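Local structure of lectin CEL-I, N-acetyl-D-galactosamine-specific C-type (Cucumaria echinata, 4WQQ) at residues H14-N20 / K133-T139; S44-S48 / L72-L76; N60-G64 / Q114-T118. The protein binds sugars with the help of calcium: the natural lectin is specific for galactose and N-acetylgalactosamine, and this engineered form recognises mannose. The protein carries 3 engineered substitutions. One frame throughout, in Å; residues are numbered along the deposited sequence.

After the short strand 9-11 the chain enters strand 14-23. Interaction 1 pairs it with strand 132-140, near the C terminus, and so closes a loop that holds nearly the whole domain. Interactions 2 and 3 both lie within that loop. In interaction 2, the end of strand 42-46 and the turn after it meet strand 71-77, closing a short loop that contains helix 52-65. Interaction 3 starts on that helix and reaches strand 112-116, so interactions 2 and 3 cross along the chain. Strand 132-140 bonds to the strands of interactions 1 and 2. Tyr61 and Trp62 of interaction 3 pack on Phe18 and Met135 of interaction 1.

Interaction 1: residues H14-N20 / K133-T139; sequences HCYRFFN and KYMCKLT
Phe19 and Tyr134 pack against each other across the two strands. Phe19 CB lies over the face of the Tyr134 ring, 3.6 Å from its centroid. The two rings are nearly parallel, with planes at 15°, but they are slid apart and barely overlap. Tyr134 CG sits between the backbone N and the carbonyl carbon (chi1 65°), which turns the ring back toward Phe19. Cys136 SG joins this group and approaches Phe19 CE2 obliquely at 3.6 Å. On the other face of the sheet Met135 CE meets Phe18 CB at 3.9 Å. At the far end His14 ND1 donates to Leu138 O at 2.8 Å, in the plane of its ring. Lys137 CE rests over the centre of one face of the same ring, 3.5 Å from the centroid. The ring is thus held at its edge and packed on a face. Backbone bonds join the strands as an antiparallel pair: Cys136 N gives to Arg17 O at 2.8 Å, and Arg17 N gives to Cys136 O at 3.0 Å. This pairing of a strand near the N terminus with the C-terminal strand is the one that closes the C-type lectin fold. Lys133 NZ bonds Asn20 OD1 at 2.9 Å, in the carbonyl plane. Asp66 and Gln68 also take Lys133 NZ. Glu54 receives both Lys137 NZ, as a salt bridge, and Tyr16 OH. A disulfide to Cys32 anchors Cys136 to helix 25-34.

Interaction 2: residues S44-S48 / L72-L76; sequences SDLVS and LWIGL
Leu46 and Gly75 make the tight part of this contact. Leu46 CB stands 3.4 Å from Gly75 CA, closer than usual for two carbons. Gly75 has no side chain, so the leucine can press directly on the backbone. Beside this point Gly75 N donates to Val47 O at 2.8 Å, with an N-H...O angle of 168°. This is the one hydrogen bond between the two segments. Val47 and Ile74 complete the close packing, with their side chains crossing obliquely. Val47 CG1 meets Ile74 CG2 at 3.5 Å. In Val47, CG1 lies between the backbone N and the carbonyl carbon (chi1 65°), and this branch does the touching. Ile74 presents CG2, while its CG1 branch occupies the corresponding position between N and the carbonyl carbon.

The contact is looser toward Trp73. Leu46 CD2 comes no nearer than 4.1 Å to Trp73 O and 4.3 Å to Trp73 CB. The indole leads away from residues 44-48. Its NE1 bonds Thr23 O, and its ring meets that of Trp25 edge-to-face. The looser side is not a solvent side, since all five touching residues are buried near the centre of the chain. Helix 25-34 packs on Leu46 through Trp25, His29 and Cys32. Met135 and Lys137 of strand 132-140 pack on Val47. The chain turns a corner at Gly75, just where Val47 O takes its N-H. Trp73, Ile74, Gly75 and Leu76 form the WIGL sequence, a hallmark of the C-type lectin fold, here set in the core of the domain.

Interaction 3: residues N60-G64 / Q114-T118; sequences NYWRG and QFRHT
Arg63, near the C-terminal end of helix 52-65, and His117, in the loop that follows the strand, bring the two backbones nearest, with their CA atoms 7.5 Å apart, and no direct hydrogen bond joins the segments. In this C-type lectin domain the helix packs here against the segment that carries Arg116 of the mannose pocket. Trp62 reaches across with the six-membered part of its indole. Its CG is anti to the backbone N (chi1 167°), which carries the ring outward from the helix. Trp62 CZ3 touches Phe115 CB at 3.7 Å. Arg116 O meets the same CZ3 at 3.4 Å, at the indole edge and near its plane. Trp62 CH2 lies 3.7 Å from His117 CA. Asp66 takes the indole N-H. Arg116 starts away from the helix at CB, and its side chain lines the mannose pocket. Arg63 folds back at chi2 and chi3, so that its CD lies over the Trp62 ring. The face of its guanidinium receives His117 CB, 3.6 Å from Arg63 CZ. Gln68 O holds Arg63 NH1. One water bridges the segments: it accepts from Arg63 NE at 2.9 Å and donates to His117 O at 3.2 Å.

Interaction 1: residues H14-N20 / K133-T139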
ATOM      1  N   HIS A  14       4.512  -5.165   6.540  1.00 14.89           N
ATOM      2  CA  HIS A  14       4.333  -5.900   5.264  1.00 13.80           C
ATOM      3  C   HIS A  14       2.900  -6.344   5.140  1.00 13.07           C
ATOM      4  O   HIS A  14       2.140  -6.283   6.128  1.00 14.06           O
ATOM      5  CB  HIS A  14       5.282  -7.145   5.117  1.00 14.08           C
ATOM      6  CG  HIS A  14       6.718  -6.808   5.057  1.00 14.40           C
ATOM      7  ND1 HIS A  14       7.340  -6.305   3.940  1.00 15.27           N
ATOM      8  CD2 HIS A  14       7.691  -6.984   5.982  1.00 16.61           C
ATOM      9  CE1 HIS A  14       8.631  -6.123   4.195  1.00 16.75           C
ATOM     10  NE2 HIS A  14       8.854  -6.485   5.452  1.00 16.27           N
ATOM     11  N   CYS A  15       2.507  -6.712   3.915  1.00 12.14           N
ATOM     12  CA  CYS A  15       1.276  -7.365   3.635  1.00 11.13           C
ATOM     13  C   CYS A  15       1.564  -8.680   2.959  1.00 10.57           C
ATOM     14  O   CYS A  15       2.590  -8.805   2.290  1.00 10.99           O
ATOM     15  CB  CYS A  15       0.329  -6.532   2.748  1.00 11.92           C
ATOM     16  SG  CYS A  15       0.062  -4.843   3.312  1.00 13.90           S
ATOM     17  N   TYR A  16       0.713  -9.636   3.186  1.00 10.45           N
ATOM     18  CA  TYR A  16       0.876 -11.008   2.718  1.00 11.03           C
ATOM     19  C   TYR A  16      -0.417 -11.506   2.053  1.00 11.41           C
ATOM     20  O   TYR A  16      -1.553 -11.136   2.439  1.00 12.44           O
ATOM     21  CB  TYR A  16       1.288 -11.979   3.887  1.00 10.53           C
ATOM     22  CG  TYR A  16       2.557 -11.578   4.578  1.00 10.94           C
ATOM     23  CD1 TYR A  16       2.539 -10.615   5.558  1.00 11.52           C
ATOM     24  CD2 TYR A  16       3.743 -12.175   4.297  1.00 10.87           C
ATOM     25  CE1 TYR A  16       3.704 -10.218   6.183  1.00 12.33           C
ATOM     26  CE2 TYR A  16       4.926 -11.817   4.941  1.00 11.33           C
ATOM     27  CZ  TYR A  16       4.901 -10.827   5.877  1.00 12.22           C
ATOM     28  OH  TYR A  16       6.034 -10.394   6.569  1.00 14.74           O
ATOM     29  N   ARG A  17      -0.293 -12.365   1.033  1.00 10.75           N
ATOM     30  CA  ARG A  17      -1.414 -12.983   0.401  1.00 11.54           C
ATOM     31  C   ARG A  17      -1.085 -14.398  -0.039  1.00 12.90           C
ATOM     32  O   ARG A  17      -0.141 -14.625  -0.789  1.00 12.17           O
ATOM     33  CB  ARG A  17      -1.911 -12.187  -0.790  1.00 12.44           C
ATOM     34  CG  ARG A  17      -3.216 -12.699  -1.390  1.00 13.90           C
ATOM     35  CD  ARG A  17      -3.839 -11.628  -2.263  1.00 15.17           C
ATOM     36  NE  ARG A  17      -4.983 -12.150  -2.980  1.00 16.58           N
ATOM     37  CZ  ARG A  17      -5.652 -11.498  -3.918  1.00 21.05           C
ATOM     38  NH1 ARG A  17      -5.288 -10.274  -4.273  1.00 22.53           N
ATOM     39  NH2 ARG A  17      -6.676 -12.118  -4.522  1.00 22.26           N
ATOM     40  N   PHE A  18      -1.885 -15.337   0.452  1.00 12.66           N
ATOM     41  CA  PHE A  18      -1.779 -16.697   0.067  1.00 12.28           C
ATOM     42  C   PHE A  18      -2.687 -17.067  -1.089  1.00 12.37           C
ATOM     43  O   PHE A  18      -3.868 -16.689  -1.110  1.00 13.37           O
ATOM     44  CB  PHE A  18      -2.136 -17.572   1.282  1.00 12.08           C
ATOM     45  CG  PHE A  18      -2.218 -19.034   0.953  1.00 11.98           C
ATOM     46  CD1 PHE A  18      -1.085 -19.700   0.516  1.00 11.95           C
ATOM     47  CD2 PHE A  18      -3.446 -19.729   1.001  1.00 11.17           C
ATOM     48  CE1 PHE A  18      -1.114 -21.024   0.155  1.00 11.09           C
ATOM     49  CE2 PHE A  18      -3.477 -21.073   0.657  1.00 10.64           C
ATOM     50  CZ  PHE A  18      -2.351 -21.724   0.203  1.00 11.78           C
ATOM     51  N   PHE A  19      -2.093 -17.756  -2.070  1.00 12.12           N
ATOM     52  CA  PHE A  19      -2.749 -18.289  -3.219  1.00 13.14           C
ATOM     53  C   PHE A  19      -2.773 -19.799  -3.194  1.00 12.90           C
ATOM     54  O   PHE A  19      -1.790 -20.495  -3.323  1.00 13.46           O
ATOM     55  CB  PHE A  19      -2.079 -17.805  -4.490  1.00 14.22           C
ATOM     56  CG  PHE A  19      -2.264 -16.337  -4.713  1.00 15.26           C
ATOM     57  CD1 PHE A  19      -3.392 -15.849  -5.341  1.00 15.93           C
ATOM     58  CD2 PHE A  19      -1.335 -15.442  -4.221  1.00 14.47           C
ATOM     59  CE1 PHE A  19      -3.582 -14.479  -5.531  1.00 14.90           C
ATOM     60  CE2 PHE A  19      -1.546 -14.094  -4.393  1.00 16.36           C
ATOM     61  CZ  PHE A  19      -2.661 -13.619  -5.045  1.00 15.53           C
ATOM     62  N   ASN A  20      -3.984 -20.313  -3.048  1.00 14.08           N
ATOM     63  CA  ASN A  20      -4.210 -21.749  -2.856  1.00 14.93           C
ATOM     64  C   ASN A  20      -4.357 -22.453  -4.196  1.00 15.80           C
ATOM     65  O   ASN A  20      -5.365 -23.054  -4.501  1.00 17.74           O
ATOM     66  CB  ASN A  20      -5.408 -21.952  -1.962  1.00 16.79           C
ATOM     67  CG  ASN A  20      -5.475 -23.353  -1.400  1.00 15.45           C
ATOM     68  OD1 ASN A  20      -4.545 -24.116  -1.469  1.00 17.86           O
ATOM     69  ND2 ASN A  20      -6.580 -23.667  -0.787  1.00 17.39           N
ATOM     70  N   LYS A 133       1.868 -24.642  -3.522  1.00 11.54           N
ATOM     71  CA  LYS A 133       1.049 -23.450  -3.297  1.00 12.27           C
ATOM     72  C   LYS A 133       2.016 -22.255  -3.203  1.00 11.13           C
ATOM     73  O   LYS A 133       3.223 -22.486  -3.234  1.00 11.53           O
ATOM     74  CB  LYS A 133       0.185 -23.597  -2.062  1.00 14.34           C
ATOM     75  CG  LYS A 133      -0.584 -24.893  -2.024  1.00 14.88           C
ATOM     76  CD  LYS A 133      -1.582 -25.053  -3.153  1.00 14.60           C
ATOM     77  CE  LYS A 133      -2.296 -26.449  -3.049  1.00 17.37           C
ATOM     78  NZ  LYS A 133      -3.097 -26.552  -1.794  1.00 18.07           N
ATOM     79  N   TYR A 134       1.532 -21.021  -3.115  1.00 11.55           N
ATOM     80  CA  TYR A 134       2.475 -19.911  -2.973  1.00 11.08           C
ATOM     81  C   TYR A 134       1.910 -18.762  -2.161  1.00 11.32           C
ATOM     82  O   TYR A 134       0.740 -18.632  -1.975  1.00 11.87           O
ATOM     83  CB  TYR A 134       3.034 -19.464  -4.328  1.00 11.22           C
ATOM     84  CG  TYR A 134       2.017 -18.876  -5.265  1.00 10.38           C
ATOM     85  CD1 TYR A 134       1.220 -19.675  -6.048  1.00 11.16           C
ATOM     86  CD2 TYR A 134       1.907 -17.464  -5.419  1.00 11.77           C
ATOM     87  CE1 TYR A 134       0.338 -19.107  -6.927  1.00 11.28           C
ATOM     88  CE2 TYR A 134       1.025 -16.898  -6.270  1.00 11.30           C
ATOM     89  CZ  TYR A 134       0.222 -17.702  -7.026  1.00 11.10           C
ATOM     90  OH  TYR A 134      -0.703 -17.179  -7.939  1.00 13.40           O
ATOM     91  N   MET A 135       2.827 -17.971  -1.675  1.00 12.17           N
ATOM     92  CA  MET A 135       2.497 -16.817  -0.869  1.00 14.38           C
ATOM     93  C   MET A 135       3.277 -15.595  -1.397  1.00 12.68           C
ATOM     94  O   MET A 135       4.505 -15.657  -1.593  1.00 14.51           O
ATOM     95  CB  MET A 135       3.016 -17.134   0.513  1.00 17.02           C
ATOM     96  CG  MET A 135       2.992 -16.044   1.534  1.00 21.86           C
ATOM     97  SD  MET A 135       1.490 -16.022   2.474  1.00 24.40           S
ATOM     98  CE  MET A 135       1.241 -17.701   3.206  1.00 20.61           C
ATOM     99  N   CYS A 136       2.581 -14.483  -1.513  1.00 12.03           N
ATOM    100  CA  CYS A 136       3.213 -13.240  -1.889  1.00 11.51           C
ATOM    101  C   CYS A 136       3.319 -12.278  -0.712  1.00 11.28           C
ATOM    102  O   CYS A 136       2.608 -12.432   0.295  1.00 10.26           O
ATOM    103  CB  CYS A 136       2.439 -12.551  -2.997  1.00 12.46           C
ATOM    104  SG  CYS A 136       2.033 -13.641  -4.408  1.00 13.30           S
ATOM    105  N   LYS A 137       4.198 -11.316  -0.860  1.00 10.60           N
ATOM    106  CA  LYS A 137       4.498 -10.347   0.221  1.00 10.68           C
ATOM    107  C   LYS A 137       4.676  -9.039  -0.475  1.00 11.04           C
ATOM    108  O   LYS A 137       5.356  -8.979  -1.489  1.00 11.31           O
ATOM    109  CB  LYS A 137       5.775 -10.783   0.917  1.00 10.82           C
ATOM    110  CG  LYS A 137       6.391  -9.891   1.952  1.00 11.93           C
ATOM    111  CD  LYS A 137       7.611 -10.610   2.610  1.00 12.10           C
ATOM    112  CE  LYS A 137       8.458  -9.614   3.383  1.00 11.95           C
ATOM    113  NZ  LYS A 137       9.574 -10.222   4.142  1.00 12.02           N
ATOM    114  N   LEU A 138       4.132  -7.973   0.131  1.00 10.80           N
ATOM    115  CA  LEU A 138       4.449  -6.618  -0.247  1.00 10.92           C
ATOM    116  C   LEU A 138       5.575  -6.012   0.552  1.00 11.84           C
ATOM    117  O   LEU A 138       5.596  -6.125   1.780  1.00 12.99           O
ATOM    118  CB  LEU A 138       3.224  -5.764  -0.083  1.00 11.23           C
ATOM    119  CG  LEU A 138       2.010  -6.222  -0.876  1.00 11.54           C
ATOM    120  CD1 LEU A 138       0.966  -5.182  -0.701  1.00 12.44           C
ATOM    121  CD2 LEU A 138       2.212  -6.497  -2.381  1.00 12.21           C
ATOM    122  N   THR A 139       6.474  -5.334  -0.166  1.00 10.47           N
ATOM    123  CA  THR A 139       7.558  -4.577   0.453  1.00 12.16           C
ATOM    124  C   THR A 139       7.430  -3.113  -0.039  1.00 11.87           C
ATOM    125  O   THR A 139       7.397  -2.830  -1.233  1.00 12.53           O
ATOM    126  CB  THR A 139       8.957  -5.164   0.100  1.00 12.95           C
ATOM    127  OG1 THR A 139       9.017  -6.515   0.577  1.00 12.36           O
ATOM    128  CG2 THR A 139      10.100  -4.378   0.748  1.00 13.30           C
TER

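Interaction 2: residues S44-S48 / L72-L76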
ATOM      1  N   SER A  44       5.698  -6.397  -5.031  1.00 11.23           N
ATOM      2  CA  SER A  44       5.092  -7.658  -4.695  1.00 11.05           C
ATOM      3  C   SER A  44       5.998  -8.750  -5.179  1.00 11.02           C
ATOM      4  O   SER A  44       6.510  -8.692  -6.266  1.00 11.04           O
ATOM      5  CB  SER A  44       3.703  -7.749  -5.326  1.00 11.17           C
ATOM      6  OG  SER A  44       3.030  -8.978  -5.045  1.00 11.46           O
ATOM      7  N   ASP A  45       6.218  -9.769  -4.355  1.00 11.17           N
ATOM      8  CA  ASP A  45       7.187 -10.821  -4.702  1.00 10.19           C
ATOM      9  C   ASP A  45       6.856 -12.057  -3.892  1.00 10.29           C
ATOM     10  O   ASP A  45       5.944 -12.042  -2.994  1.00 10.09           O
ATOM     11  CB  ASP A  45       8.582 -10.292  -4.448  1.00 10.32           C
ATOM     12  CG  ASP A  45       9.628 -10.878  -5.347  1.00 10.78           C
ATOM     13  OD1 ASP A  45       9.551 -12.106  -5.673  1.00 10.77           O
ATOM     14  OD2 ASP A  45      10.623 -10.169  -5.635  1.00 11.94           O
ATOM     15  N   LEU A  46       7.456 -13.164  -4.214  1.00  9.05           N
ATOM     16  CA  LEU A  46       7.373 -14.315  -3.323  1.00 10.44           C
ATOM     17  C   LEU A  46       7.868 -13.924  -1.913  1.00  9.78           C
ATOM     18  O   LEU A  46       8.748 -13.122  -1.783  1.00 11.62           O
ATOM     19  CB  LEU A  46       8.216 -15.472  -3.868  1.00 10.52           C
ATOM     20  CG  LEU A  46       7.515 -16.280  -4.981  1.00 11.45           C
ATOM     21  CD1 LEU A  46       8.500 -17.147  -5.718  1.00 12.13           C
ATOM     22  CD2 LEU A  46       6.322 -17.097  -4.501  1.00 11.81           C
ATOM     23  N   VAL A  47       7.277 -14.509  -0.892  1.00 11.62           N
ATOM     24  CA  VAL A  47       7.600 -14.179   0.511  1.00 11.83           C
ATOM     25  C   VAL A  47       9.073 -14.476   0.781  1.00 11.44           C
ATOM     26  O   VAL A  47       9.640 -15.516   0.373  1.00 11.09           O
ATOM     27  CB  VAL A  47       6.605 -14.935   1.440  1.00 12.93           C
ATOM     28  CG1 VAL A  47       6.802 -16.435   1.317  1.00 14.06           C
ATOM     29  CG2 VAL A  47       6.740 -14.478   2.869  1.00 14.50           C
ATOM     30  N   SER A  48       9.717 -13.541   1.477  1.00 11.97           N
ATOM     31  CA  SER A  48      11.016 -13.765   2.104  1.00 12.66           C
ATOM     32  C   SER A  48      10.803 -13.826   3.602  1.00 12.36           C
ATOM     33  O   SER A  48       9.856 -13.227   4.072  1.00 13.35           O
ATOM     34  CB  SER A  48      11.970 -12.671   1.725  1.00 12.88           C
ATOM     35  OG  SER A  48      11.510 -11.395   2.154  1.00 13.31           O
ATOM     36  N   LEU A  72       4.755 -25.045   0.166  1.00 11.14           N
ATOM     37  CA  LEU A  72       4.529 -23.620  -0.070  1.00 11.15           C
ATOM     38  C   LEU A  72       5.785 -22.991  -0.642  1.00 10.75           C
ATOM     39  O   LEU A  72       6.800 -22.840   0.039  1.00 10.49           O
ATOM     40  CB  LEU A  72       4.114 -22.926   1.211  1.00 11.83           C
ATOM     41  CG  LEU A  72       3.794 -21.403   1.123  1.00 11.53           C
ATOM     42  CD1 LEU A  72       2.431 -21.137   0.540  1.00 12.40           C
ATOM     43  CD2 LEU A  72       3.920 -20.696   2.428  1.00 13.28           C
ATOM     44  N   TRP A  73       5.736 -22.560  -1.907  1.00 11.02           N
ATOM     45  CA  TRP A  73       6.861 -21.742  -2.438  1.00 10.38           C
ATOM     46  C   TRP A  73       7.132 -20.481  -1.689  1.00 10.59           C
ATOM     47  O   TRP A  73       6.196 -19.718  -1.347  1.00 11.09           O
ATOM     48  CB  TRP A  73       6.599 -21.344  -3.880  1.00  9.92           C
ATOM     49  CG  TRP A  73       6.519 -22.508  -4.879  1.00  9.33           C
ATOM     50  CD1 TRP A  73       5.531 -22.729  -5.762  1.00  8.85           C
ATOM     51  CD2 TRP A  73       7.518 -23.517  -5.143  1.00  9.54           C
ATOM     52  NE1 TRP A  73       5.796 -23.823  -6.530  1.00  8.91           N
ATOM     53  CE2 TRP A  73       6.998 -24.340  -6.184  1.00  9.59           C
ATOM     54  CE3 TRP A  73       8.796 -23.823  -4.595  1.00  9.42           C
ATOM     55  CZ2 TRP A  73       7.720 -25.456  -6.703  1.00  9.56           C
ATOM     56  CZ3 TRP A  73       9.494 -24.904  -5.097  1.00  9.98           C
ATOM     57  CH2 TRP A  73       8.926 -25.727  -6.168  1.00  9.25           C
ATOM     58  N   ILE A  74       8.413 -20.248  -1.479  1.00 11.76           N
ATOM     59  CA  ILE A  74       8.931 -18.978  -0.988  1.00 10.97           C
ATOM     60  C   ILE A  74       9.961 -18.443  -1.962  1.00 11.06           C
ATOM     61  O   ILE A  74      10.453 -19.169  -2.865  1.00 11.33           O
ATOM     62  CB  ILE A  74       9.476 -19.084   0.470  1.00 12.07           C
ATOM     63  CG1 ILE A  74      10.696 -20.038   0.486  1.00 12.60           C
ATOM     64  CG2 ILE A  74       8.388 -19.608   1.377  1.00 12.39           C
ATOM     65  CD1 ILE A  74      11.295 -20.353   1.863  1.00 12.56           C
ATOM     66  N   GLY A  75      10.380 -17.197  -1.764  1.00 10.65           N
ATOM     67  CA  GLY A  75      11.228 -16.534  -2.730  1.00 10.46           C
ATOM     68  C   GLY A  75      12.713 -16.872  -2.712  1.00 11.07           C
ATOM     69  O   GLY A  75      13.514 -16.076  -3.141  1.00 10.68           O
ATOM     70  N   LEU A  76      13.046 -18.089  -2.321  1.00 11.09           N
ATOM     71  CA  LEU A  76      14.442 -18.489  -2.065  1.00 11.61           C
ATOM     72  C   LEU A  76      14.903 -19.376  -3.196  1.00 11.24           C
ATOM     73  O   LEU A  76      14.203 -20.319  -3.588  1.00 10.86           O
ATOM     74  CB  LEU A  76      14.549 -19.265  -0.726  1.00 12.13           C
ATOM     75  CG  LEU A  76      15.942 -19.486  -0.129  1.00 12.65           C
ATOM     76  CD1 LEU A  76      16.500 -18.230   0.435  1.00 13.63           C
ATOM     77  CD2 LEU A  76      15.899 -20.545   0.937  1.00 15.26           C
TER

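Interaction 3: residues N60-G64 / Q114-T118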
ATOM      1  N   ASN A  60       1.421 -20.319   9.751  1.00 14.97           N
ATOM      2  CA  ASN A  60       0.101 -20.416  10.353  1.00 16.27           C
ATOM      3  C   ASN A  60      -0.991 -19.857   9.409  1.00 15.31           C
ATOM      4  O   ASN A  60      -2.109 -20.397   9.304  1.00 15.75           O
ATOM      5  CB  ASN A  60       0.104 -19.743  11.737  1.00 18.20           C
ATOM      6  CG  ASN A  60       1.038 -20.508  12.739  1.00 22.93           C
ATOM      7  OD1 ASN A  60       1.066 -21.752  12.749  1.00 27.16           O
ATOM      8  ND2 ASN A  60       1.814 -19.770  13.538  1.00 28.82           N
ATOM      9  N   TYR A  61      -0.630 -18.832   8.638  1.00 15.22           N
ATOM     10  CA  TYR A  61      -1.578 -18.260   7.699  1.00 13.79           C
ATOM     11  C   TYR A  61      -1.910 -19.264   6.589  1.00 13.11           C
ATOM     12  O   TYR A  61      -3.081 -19.574   6.295  1.00 13.16           O
ATOM     13  CB  TYR A  61      -0.973 -16.947   7.174  1.00 14.33           C
ATOM     14  CG  TYR A  61      -1.661 -16.259   5.987  1.00 14.57           C
ATOM     15  CD1 TYR A  61      -3.013 -16.387   5.760  1.00 15.98           C
ATOM     16  CD2 TYR A  61      -0.915 -15.490   5.091  1.00 14.52           C
ATOM     17  CE1 TYR A  61      -3.628 -15.766   4.693  1.00 14.95           C
ATOM     18  CE2 TYR A  61      -1.518 -14.832   4.009  1.00 15.97           C
ATOM     19  CZ  TYR A  61      -2.871 -15.003   3.787  1.00 16.41           C
ATOM     20  OH  TYR A  61      -3.557 -14.399   2.756  1.00 15.11           O
ATOM     21  N   TRP A  62      -0.863 -19.835   6.000  1.00 12.86           N
ATOM     22  CA  TRP A  62      -0.990 -20.852   5.009  1.00 12.29           C
ATOM     23  C   TRP A  62      -1.882 -22.032   5.487  1.00 12.58           C
ATOM     24  O   TRP A  62      -2.860 -22.405   4.838  1.00 12.34           O
ATOM     25  CB  TRP A  62       0.411 -21.338   4.608  1.00 11.94           C
ATOM     26  CG  TRP A  62       0.415 -22.601   3.822  1.00 11.64           C
ATOM     27  CD1 TRP A  62      -0.490 -22.991   2.866  1.00 12.07           C
ATOM     28  CD2 TRP A  62       1.439 -23.601   3.823  1.00 10.98           C
ATOM     29  NE1 TRP A  62      -0.119 -24.151   2.321  1.00 11.62           N
ATOM     30  CE2 TRP A  62       1.047 -24.574   2.891  1.00 12.09           C
ATOM     31  CE3 TRP A  62       2.631 -23.799   4.566  1.00 10.99           C
ATOM     32  CZ2 TRP A  62       1.788 -25.723   2.657  1.00 12.02           C
ATOM     33  CZ3 TRP A  62       3.338 -24.933   4.362  1.00 11.66           C
ATOM     34  CH2 TRP A  62       2.939 -25.872   3.358  1.00 12.38           C
ATOM     35  N   ARG A  63      -1.502 -22.596   6.651  1.00 14.35           N
ATOM     36  CA  ARG A  63      -2.137 -23.818   7.138  1.00 15.67           C
ATOM     37  C   ARG A  63      -3.528 -23.577   7.694  1.00 16.17           C
ATOM     38  O   ARG A  63      -4.331 -24.529   7.749  1.00 16.53           O
ATOM     39  CB  ARG A  63      -1.207 -24.508   8.113  1.00 17.16           C
ATOM     40  CG  ARG A  63       0.162 -24.864   7.543  1.00 16.86           C
ATOM     41  CD  ARG A  63       0.065 -25.659   6.258  1.00 17.01           C
ATOM     42  NE  ARG A  63      -0.571 -26.948   6.479  1.00 15.80           N
ATOM     43  CZ  ARG A  63      -0.947 -27.797   5.536  1.00 17.50           C
ATOM     44  NH1 ARG A  63      -0.822 -27.511   4.261  1.00 18.39           N
ATOM     45  NH2 ARG A  63      -1.458 -28.944   5.867  1.00 18.75           N
ATOM     46  N   GLY A  64      -3.876 -22.307   7.911  1.00 17.56           N
ATOM     47  CA  GLY A  64      -5.282 -21.957   8.223  1.00 19.32           C
ATOM     48  C   GLY A  64      -6.204 -21.986   7.037  1.00 20.55           C
ATOM     49  O   GLY A  64      -7.430 -22.198   7.148  1.00 21.91           O
ATOM     50  N   GLN A 114      10.949 -23.885  -0.528  1.00 11.40           N
ATOM     51  CA  GLN A 114       9.562 -24.033  -0.171  1.00 11.55           C
ATOM     52  C   GLN A 114       9.460 -24.451   1.319  1.00 10.99           C
ATOM     53  O   GLN A 114      10.362 -25.114   1.836  1.00 11.08           O
ATOM     54  CB  GLN A 114       8.860 -25.096  -1.077  1.00 10.97           C
ATOM     55  CG  GLN A 114       9.497 -26.480  -1.000  1.00 12.05           C
ATOM     56  CD  GLN A 114       8.946 -27.548  -1.928  1.00 11.74           C
ATOM     57  OE1 GLN A 114       9.284 -28.687  -1.708  1.00 12.95           O
ATOM     58  NE2 GLN A 114       8.192 -27.215  -2.979  1.00 13.49           N
ATOM     59  N   PHE A 115       8.381 -24.074   1.977  1.00 10.68           N
ATOM     60  CA  PHE A 115       8.015 -24.710   3.273  1.00 12.05           C
ATOM     61  C   PHE A 115       7.449 -26.114   3.053  1.00 12.74           C
ATOM     62  O   PHE A 115       6.613 -26.361   2.166  1.00 12.65           O
ATOM     63  CB  PHE A 115       6.884 -23.924   3.968  1.00 12.23           C
ATOM     64  CG  PHE A 115       7.252 -22.570   4.542  1.00 11.60           C
ATOM     65  CD1 PHE A 115       8.451 -21.934   4.321  1.00 12.00           C
ATOM     66  CD2 PHE A 115       6.319 -21.928   5.327  1.00 12.60           C
ATOM     67  CE1 PHE A 115       8.704 -20.693   4.847  1.00 13.19           C
ATOM     68  CE2 PHE A 115       6.591 -20.717   5.917  1.00 13.13           C
ATOM     69  CZ  PHE A 115       7.766 -20.086   5.677  1.00 12.87           C
ATOM     70  N   ARG A 116       7.829 -27.033   3.915  1.00 12.98           N
ATOM     71  CA  ARG A 116       7.028 -28.222   4.209  1.00 14.47           C
ATOM     72  C   ARG A 116       5.805 -27.879   5.071  1.00 12.96           C
ATOM     73  O   ARG A 116       5.785 -26.858   5.736  1.00 13.38           O
ATOM     74  CB  ARG A 116       7.914 -29.239   4.996  1.00 18.23           C
ATOM     75  CG  ARG A 116       9.133 -29.530   4.195  1.00 21.70           C
ATOM     76  CD  ARG A 116       9.738 -30.862   4.428  1.00 32.50           C
ATOM     77  NE  ARG A 116       9.650 -31.580   3.162  1.00 37.24           N
ATOM     78  CZ  ARG A 116      10.670 -32.197   2.538  1.00 41.18           C
ATOM     79  NH1 ARG A 116      11.954 -32.242   3.044  1.00 41.29           N
ATOM     80  NH2 ARG A 116      10.395 -32.783   1.387  1.00 31.09           N
ATOM     81  N   HIS A 117       4.800 -28.740   5.031  1.00 12.66           N
ATOM     82  CA  HIS A 117       3.601 -28.514   5.830  1.00 14.70           C
ATOM     83  C   HIS A 117       3.822 -29.002   7.275  1.00 16.09           C
ATOM     84  O   HIS A 117       2.946 -28.790   8.116  1.00 16.13           O
ATOM     85  CB  HIS A 117       2.333 -29.170   5.257  1.00 14.96           C
ATOM     86  CG  HIS A 117       2.278 -30.664   5.326  1.00 16.27           C
ATOM     87  ND1 HIS A 117       2.962 -31.492   4.453  1.00 17.63           N
ATOM     88  CD2 HIS A 117       1.593 -31.496   6.170  1.00 16.50           C
ATOM     89  CE1 HIS A 117       2.643 -32.755   4.720  1.00 19.17           C
ATOM     90  NE2 HIS A 117       1.830 -32.775   5.759  1.00 17.89           N
ATOM     91  N   THR A 118       4.980 -29.580   7.527  1.00 17.56           N
ATOM     92  CA  THR A 118       5.301 -30.164   8.864  1.00 16.48           C
ATOM     93  C   THR A 118       6.390 -29.344   9.544  1.00 18.25           C
ATOM     94  O   THR A 118       7.043 -28.468   8.921  1.00 15.05           O
ATOM     95  CB  THR A 118       5.763 -31.592   8.687  1.00 16.59           C
ATOM     96  OG1 THR A 118       6.853 -31.630   7.765  1.00 18.43           O
ATOM     97  CG2 THR A 118       4.682 -32.426   8.242  1.00 16.21           C
TER
HETATM   98  O   HOH W   1      -0.076 -28.274   9.025  1.00 27.80           O